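Local coordinates for endo-1,3-beta-glucanase (Streptomyces sioyaensis, PDB 3DGT), which hydrolyses internal linkages of 1,3-beta-glucans, this chain being the catalytic domain, of glycoside hydrolase family 16, from a longer protein that probably also binds carbohydrate, at residues T47-S52 with G118-F123; L68-R73 with W80-I85. All blocks are in the same frame, centred on the assembly; numbering follows the deposited sequence.

Contact 1: T47-S52 with G118-F123; sequences TGEVES and GYWPAF
Thr47 OG1 is gripped from two directions by Glu49: it donates to OE1 of that residue at 2.6 Å and accepts from its backbone N at 3.1 Å, with an N-H...O angle of 153°. The second bond closes an ST turn, here in the loop that leads into strand 52-53 of the family 16 beta-jelly-roll. It illustrates how a short polar turn can present an apolar surface to an aromatic ring. With chi1 at 65°, OG1 sits between the backbone N and the carbonyl carbon, turned to Glu49, while CG2 is carried onto Trp120 of strand 119-127. CG2 lies 3.6 Å from CH2 of the indole, and Thr47 CB comes equally near CZ3, so the threonine meets the six-membered ring obliquely and from the opposite direction. Trp120 reaches it because CG is anti to its backbone N (chi1 -178°). Glu49 OE1, which receives the hydroxyl on its anti lone pair, stands 4.3 Å from Trp120 CZ3, also obliquely. Its other oxygen, OE2, is 2.5 Å from Glu51 OE2, so one of these two buried acids probably holds a proton. With an alanine in place of Thr47, the carboxylate of Glu49 would probably lose one of the contacts that hold its rotation, and a gap would open beside Trp120 CH2. Beyond these segments the indole packs edge-to-face with Phe248, and its NE1 is hydrogen-bonded to Glu147 OE2.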
loop_
_atom_site.group_PDB
_atom_site.type_symbol
_atom_site.label_atom_id
_atom_site.label_comp_id
_atom_site.label_asym_id
_atom_site.label_seq_id
_atom_site.Cartn_x
_atom_site.Cartn_y
_atom_site.Cartn_z
ATOM N N THR A 47 -13.203 4.878 4.146
ATOM C CA THR A 47 -12.642 6.124 3.602
ATOM C C THR A 47 -13.636 6.986 2.835
ATOM O O THR A 47 -13.290 8.078 2.389
ATOM C CB THR A 47 -11.542 5.832 2.581
ATOM O OG1 THR A 47 -12.136 5.164 1.464
ATOM C CG2 THR A 47 -10.444 4.968 3.163
ATOM N N GLY A 48 -14.841 6.464 2.617
ATOM C CA GLY A 48 -15.815 7.134 1.750
ATOM C C GLY A 48 -15.584 6.920 0.263
ATOM O O GLY A 48 -16.308 7.491 -0.566
ATOM N N GLU A 49 -14.591 6.104 -0.094
ATOM C CA GLU A 49 -14.336 5.810 -1.502
ATOM C C GLU A 49 -15.556 5.160 -2.151
ATOM O O GLU A 49 -16.357 4.492 -1.479
ATOM C CB GLU A 49 -13.097 4.931 -1.672
ATOM C CG GLU A 49 -13.202 3.538 -1.074
ATOM C CD GLU A 49 -11.843 2.903 -0.893
ATOM O OE1 GLU A 49 -11.054 3.432 -0.093
ATOM O OE2 GLU A 49 -11.554 1.875 -1.552
ATOM N N VAL A 50 -15.699 5.369 -3.459
ATOM C CA VAL A 50 -16.971 5.071 -4.129
ATOM C C VAL A 50 -17.014 3.802 -4.991
ATOM O O VAL A 50 -18.073 3.413 -5.475
ATOM C CB VAL A 50 -17.470 6.266 -4.976
ATOM C CG1 VAL A 50 -17.614 7.526 -4.108
ATOM C CG2 VAL A 50 -16.545 6.521 -6.165
ATOM N N GLU A 51 -15.874 3.152 -5.186
ATOM C CA GLU A 51 -15.839 1.978 -6.045
ATOM C C GLU A 51 -16.306 0.739 -5.303
ATOM O O GLU A 51 -16.285 0.691 -4.065
ATOM C CB GLU A 51 -14.418 1.745 -6.580
ATOM C CG GLU A 51 -13.505 0.926 -5.648
ATOM C CD GLU A 51 -13.145 1.633 -4.355
ATOM O OE1 GLU A 51 -13.019 2.879 -4.357
ATOM O OE2 GLU A 51 -12.962 0.926 -3.332
ATOM N N SER A 52 -16.689 -0.274 -6.077
ATOM C CA SER A 52 -16.816 -1.625 -5.569
ATOM C C SER A 52 -15.602 -2.411 -6.076
ATOM O O SER A 52 -15.293 -2.388 -7.266
ATOM C CB SER A 52 -18.117 -2.246 -6.075
ATOM O OG SER A 52 -18.280 -3.570 -5.584
ATOM N N GLY A 118 -9.562 11.760 -8.012
ATOM C CA GLY A 118 -10.109 10.611 -7.295
ATOM C C GLY A 118 -9.210 9.384 -7.238
ATOM O O GLY A 118 -9.399 8.529 -6.377
ATOM N N TYR A 119 -8.235 9.292 -8.140
ATOM C CA TYR A 119 -7.333 8.131 -8.175
ATOM C C TYR A 119 -6.501 8.060 -6.902
ATOM O O TYR A 119 -5.755 8.993 -6.593
ATOM C CB TYR A 119 -6.382 8.198 -9.372
ATOM C CG TYR A 119 -6.885 7.531 -10.633
ATOM C CD1 TYR A 119 -7.758 8.189 -11.501
ATOM C CD2 TYR A 119 -6.436 6.263 -10.987
ATOM C CE1 TYR A 119 -8.200 7.572 -12.678
ATOM C CE2 TYR A 119 -6.864 5.641 -12.159
ATOM C CZ TYR A 119 -7.746 6.297 -12.987
ATOM O OH TYR A 119 -8.164 5.682 -14.141
ATOM N N TRP A 120 -6.615 6.946 -6.189
ATOM C CA TRP A 120 -5.894 6.751 -4.931
ATOM C C TRP A 120 -5.207 5.382 -4.883
ATOM O O TRP A 120 -5.688 4.464 -4.234
ATOM C CB TRP A 120 -6.879 6.943 -3.768
ATOM C CG TRP A 120 -6.349 6.835 -2.351
ATOM C CD1 TRP A 120 -5.045 6.692 -1.941
ATOM C CD2 TRP A 120 -7.130 6.943 -1.161
ATOM N NE1 TRP A 120 -4.985 6.662 -0.563
ATOM C CE2 TRP A 120 -6.253 6.814 -0.063
ATOM C CE3 TRP A 120 -8.500 7.100 -0.913
ATOM C CZ2 TRP A 120 -6.700 6.871 1.258
ATOM C CZ3 TRP A 120 -8.939 7.152 0.394
ATOM C CH2 TRP A 120 -8.046 7.039 1.466
ATOM N N PRO A 121 -4.071 5.245 -5.582
ATOM C CA PRO A 121 -3.289 4.015 -5.491
ATOM C C PRO A 121 -2.609 3.885 -4.129
ATOM O O PRO A 121 -2.283 4.893 -3.482
ATOM C CB PRO A 121 -2.238 4.192 -6.591
ATOM C CG PRO A 121 -2.041 5.681 -6.660
ATOM C CD PRO A 121 -3.433 6.235 -6.474
ATOM N N ALA A 122 -2.389 2.650 -3.703
ATOM C CA ALA A 122 -1.745 2.398 -2.411
ATOM C C ALA A 122 -1.052 1.046 -2.377
ATOM O O ALA A 122 -1.502 0.071 -2.999
ATOM C CB ALA A 122 -2.741 2.522 -1.268
ATOM N N PHE A 123 0.052 1.012 -1.636
ATOM C CA PHE A 123 0.815 -0.202 -1.346
ATOM C C PHE A 123 1.147 -0.089 0.122
ATOM O O PHE A 123 1.840 0.825 0.547
ATOM C CB PHE A 123 2.088 -0.222 -2.203
ATOM C CG PHE A 123 3.188 -1.125 -1.690
ATOM C CD1 PHE A 123 2.952 -2.470 -1.416
ATOM C CD2 PHE A 123 4.478 -0.633 -1.545
ATOM C CE1 PHE A 123 3.978 -3.300 -0.965
ATOM C CE2 PHE A 123 5.512 -1.458 -1.107
ATOM C CZ PHE A 123 5.261 -2.787 -0.813
#

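Contact 2: L68-R73 with W80-I85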
loop_
_atom_site.group_PDB
_atom_site.type_symbol
_atom_site.label_atom_id
_atom_site.label_comp_id
_atom_site.label_asym_id
_atom_site.label_seq_id
_atom_site.Cartn_x
_atom_site.Cartn_y
_atom_site.Cartn_z
ATOM N N LEU A 68 1.688 -6.848 -12.486
ATOM C CA LEU A 68 0.284 -6.794 -12.114
ATOM C C LEU A 68 -0.308 -5.469 -12.584
ATOM O O LEU A 68 0.348 -4.423 -12.483
ATOM C CB LEU A 68 0.161 -6.874 -10.593
ATOM C CG LEU A 68 -1.212 -6.630 -9.965
ATOM C CD1 LEU A 68 -2.122 -7.795 -10.225
ATOM C CD2 LEU A 68 -1.043 -6.407 -8.482
ATOM N N LEU A 69 -1.540 -5.511 -13.088
ATOM C CA LEU A 69 -2.317 -4.308 -13.392
ATOM C C LEU A 69 -3.520 -4.236 -12.467
ATOM O O LEU A 69 -4.328 -5.168 -12.420
ATOM C CB LEU A 69 -2.820 -4.323 -14.842
ATOM C CG LEU A 69 -1.800 -4.498 -15.964
ATOM C CD1 LEU A 69 -2.547 -4.649 -17.270
ATOM C CD2 LEU A 69 -0.840 -3.322 -16.025
ATOM N N ILE A 70 -3.643 -3.137 -11.732
ATOM C CA ILE A 70 -4.889 -2.865 -11.029
ATOM C C ILE A 70 -5.522 -1.661 -11.705
ATOM O O ILE A 70 -4.967 -0.558 -11.662
ATOM C CB ILE A 70 -4.710 -2.644 -9.500
ATOM C CG1 ILE A 70 -4.161 -3.912 -8.832
ATOM C CG2 ILE A 70 -6.055 -2.255 -8.884
ATOM C CD1 ILE A 70 -3.837 -3.758 -7.339
ATOM N N THR A 71 -6.666 -1.882 -12.354
ATOM C CA THR A 71 -7.267 -0.862 -13.214
ATOM C C THR A 71 -8.664 -0.435 -12.772
ATOM O O THR A 71 -9.585 -1.242 -12.820
ATOM C CB THR A 71 -7.382 -1.370 -14.670
ATOM O OG1 THR A 71 -6.143 -1.974 -15.073
ATOM C CG2 THR A 71 -7.651 -0.214 -15.582
ATOM N N PRO A 72 -8.833 0.828 -12.340
ATOM C CA PRO A 72 -10.194 1.345 -12.107
ATOM C C PRO A 72 -11.005 1.386 -13.395
ATOM O O PRO A 72 -10.476 1.749 -14.454
ATOM C CB PRO A 72 -9.944 2.772 -11.590
ATOM C CG PRO A 72 -8.532 2.693 -11.001
ATOM C CD PRO A 72 -7.796 1.816 -11.974
ATOM N N ARG A 73 -12.275 0.996 -13.296
ATOM C CA ARG A 73 -13.180 0.995 -14.445
ATOM C C ARG A 73 -14.468 1.706 -14.084
ATOM O O ARG A 73 -14.921 1.637 -12.940
ATOM C CB ARG A 73 -13.517 -0.444 -14.857
ATOM C CG ARG A 73 -12.332 -1.330 -15.197
ATOM C CD ARG A 73 -11.649 -0.908 -16.485
ATOM N NE ARG A 73 -10.609 -1.875 -16.817
ATOM C CZ ARG A 73 -9.865 -1.827 -17.914
ATOM N NH1 ARG A 73 -10.016 -0.843 -18.790
ATOM N NH2 ARG A 73 -8.960 -2.763 -18.129
ATOM N N TRP A 80 -18.191 2.757 -10.488
ATOM C CA TRP A 80 -16.756 2.498 -10.426
ATOM C C TRP A 80 -16.451 1.147 -9.821
ATOM O O TRP A 80 -17.048 0.759 -8.817
ATOM C CB TRP A 80 -16.042 3.583 -9.612
ATOM C CG TRP A 80 -15.835 4.870 -10.362
ATOM C CD1 TRP A 80 -16.613 5.988 -10.302
ATOM C CD2 TRP A 80 -14.780 5.159 -11.286
ATOM N NE1 TRP A 80 -16.107 6.960 -11.137
ATOM C CE2 TRP A 80 -14.982 6.474 -11.752
ATOM C CE3 TRP A 80 -13.687 4.421 -11.779
ATOM C CZ2 TRP A 80 -14.130 7.081 -12.678
ATOM C CZ3 TRP A 80 -12.830 5.027 -12.698
ATOM C CH2 TRP A 80 -13.057 6.350 -13.132
ATOM N N THR A 81 -15.519 0.432 -10.450
ATOM C CA THR A 81 -14.931 -0.777 -9.870
ATOM C C THR A 81 -13.424 -0.637 -9.856
ATOM O O THR A 81 -12.865 0.135 -10.624
ATOM C CB THR A 81 -15.302 -2.071 -10.643
ATOM O OG1 THR A 81 -15.017 -1.909 -12.042
ATOM C CG2 THR A 81 -16.773 -2.416 -10.442
ATOM N N SER A 82 -12.762 -1.367 -8.962
ATOM C CA SER A 82 -11.309 -1.418 -8.973
ATOM C C SER A 82 -10.848 -2.709 -8.317
ATOM O O SER A 82 -11.648 -3.629 -8.130
ATOM C CB SER A 82 -10.722 -0.196 -8.267
ATOM O OG SER A 82 -9.345 -0.073 -8.580
ATOM N N GLY A 83 -9.562 -2.780 -7.982
ATOM C CA GLY A 83 -8.982 -3.970 -7.358
ATOM C C GLY A 83 -8.306 -3.648 -6.045
ATOM O O GLY A 83 -7.785 -2.546 -5.846
ATOM N N ARG A 84 -8.335 -4.636 -5.157
ATOM C CA ARG A 84 -7.721 -4.569 -3.822
ATOM C C ARG A 84 -7.368 -5.983 -3.421
ATOM O O ARG A 84 -8.253 -6.796 -3.132
ATOM C CB ARG A 84 -8.698 -3.964 -2.804
ATOM C CG ARG A 84 -8.152 -3.836 -1.387
ATOM C CD ARG A 84 -9.179 -3.158 -0.490
ATOM N NE ARG A 84 -8.851 -3.266 0.936
ATOM C CZ ARG A 84 -8.856 -2.245 1.795
ATOM N NH1 ARG A 84 -9.166 -1.015 1.397
ATOM N NH2 ARG A 84 -8.548 -2.462 3.073
ATOM N N ILE A 85 -6.073 -6.289 -3.449
ATOM C CA ILE A 85 -5.605 -7.633 -3.109
ATOM C C ILE A 85 -4.698 -7.594 -1.895
ATOM O O ILE A 85 -4.005 -6.599 -1.674
ATOM C CB ILE A 85 -4.932 -8.354 -4.301
ATOM C CG1 ILE A 85 -3.659 -7.636 -4.766
ATOM C CG2 ILE A 85 -5.940 -8.520 -5.437
ATOM C CD1 ILE A 85 -2.888 -8.444 -5.816
HETATM O O HOH W 1 -17.147 -0.611 -13.257
#
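The backbones of Leu68-Arg73 and Trp80-Ile85 run antiparallel, their end-to-end directions 159° apart, as the two arms of a beta hairpin. Arg73 and Thr81 form a hydrogen-bonded pair: Arg73 N donates to Thr81 O at 2.9 Å, and Thr81 N returns a bond of 2.8 Å to Arg73 O. Toward Leu68 no further backbone bonds cross the hairpin, although Pro72 CA still lies 4.3 Å from Ser82 CA. Two CA-H...O contacts, from Pro72 to Thr81 O and from Trp80 to Arg73 O, supplement the pair. Farther along, van der Waals contacts replace backbone bonds. Ile70 CG2 comes within 3.5 Å of Gly83 O, so close that a CB on Gly83 would be crowded against it; Gly83 N is buried without a partner. Leu68 CD2 and Ile85 CD1 meet tip to tip at 3.8 Å. At the other end Pro72 CB touches Trp80 CZ3 obliquely, also at 3.8 Å. Thr81 OG1, also bonded to Asn59 ND2, holds a water at 2.8 Å, which donates weakly to Arg73 O. The Arg73 chain bends at chi2 (-69°), and its guanidinium, bonded through NE to Ser58 O, lies with one face centred under Thr71 CG2. Strand 60-62 borders strand 68-74, with Val60 touching both Leu68 and Ile85, while Leu68 is about 8 Å, side chain to ion, from the bound magnesium. Strand 266-276 pairs antiparallel with strand 68-74, and Leu240 and Val242 of strand 236-244 pack against Leu68, Ile70 and Pro72.

The hairpin of contact 2 is nested in the chain between the two segments of contact 1, and the contact centres lie 10 Å apart on the same side of the molecule's centre. Ser52, at the end of 47-52, joins them: its N and O probably hydrogen-bond to Trp80 O (3.0 Å) and Ser82 N (3.2 Å), in keeping with strand 52-53 running parallel to strand 80-87. A second link is Tyr119 CE2 against Pro72 CG at 3.6 Å. Strand 236-244, which pairs antiparallel with both 80-87 and 119-127, spans the two. One sheet region of the jelly-roll domain thus connects a loop contact to a hairpin.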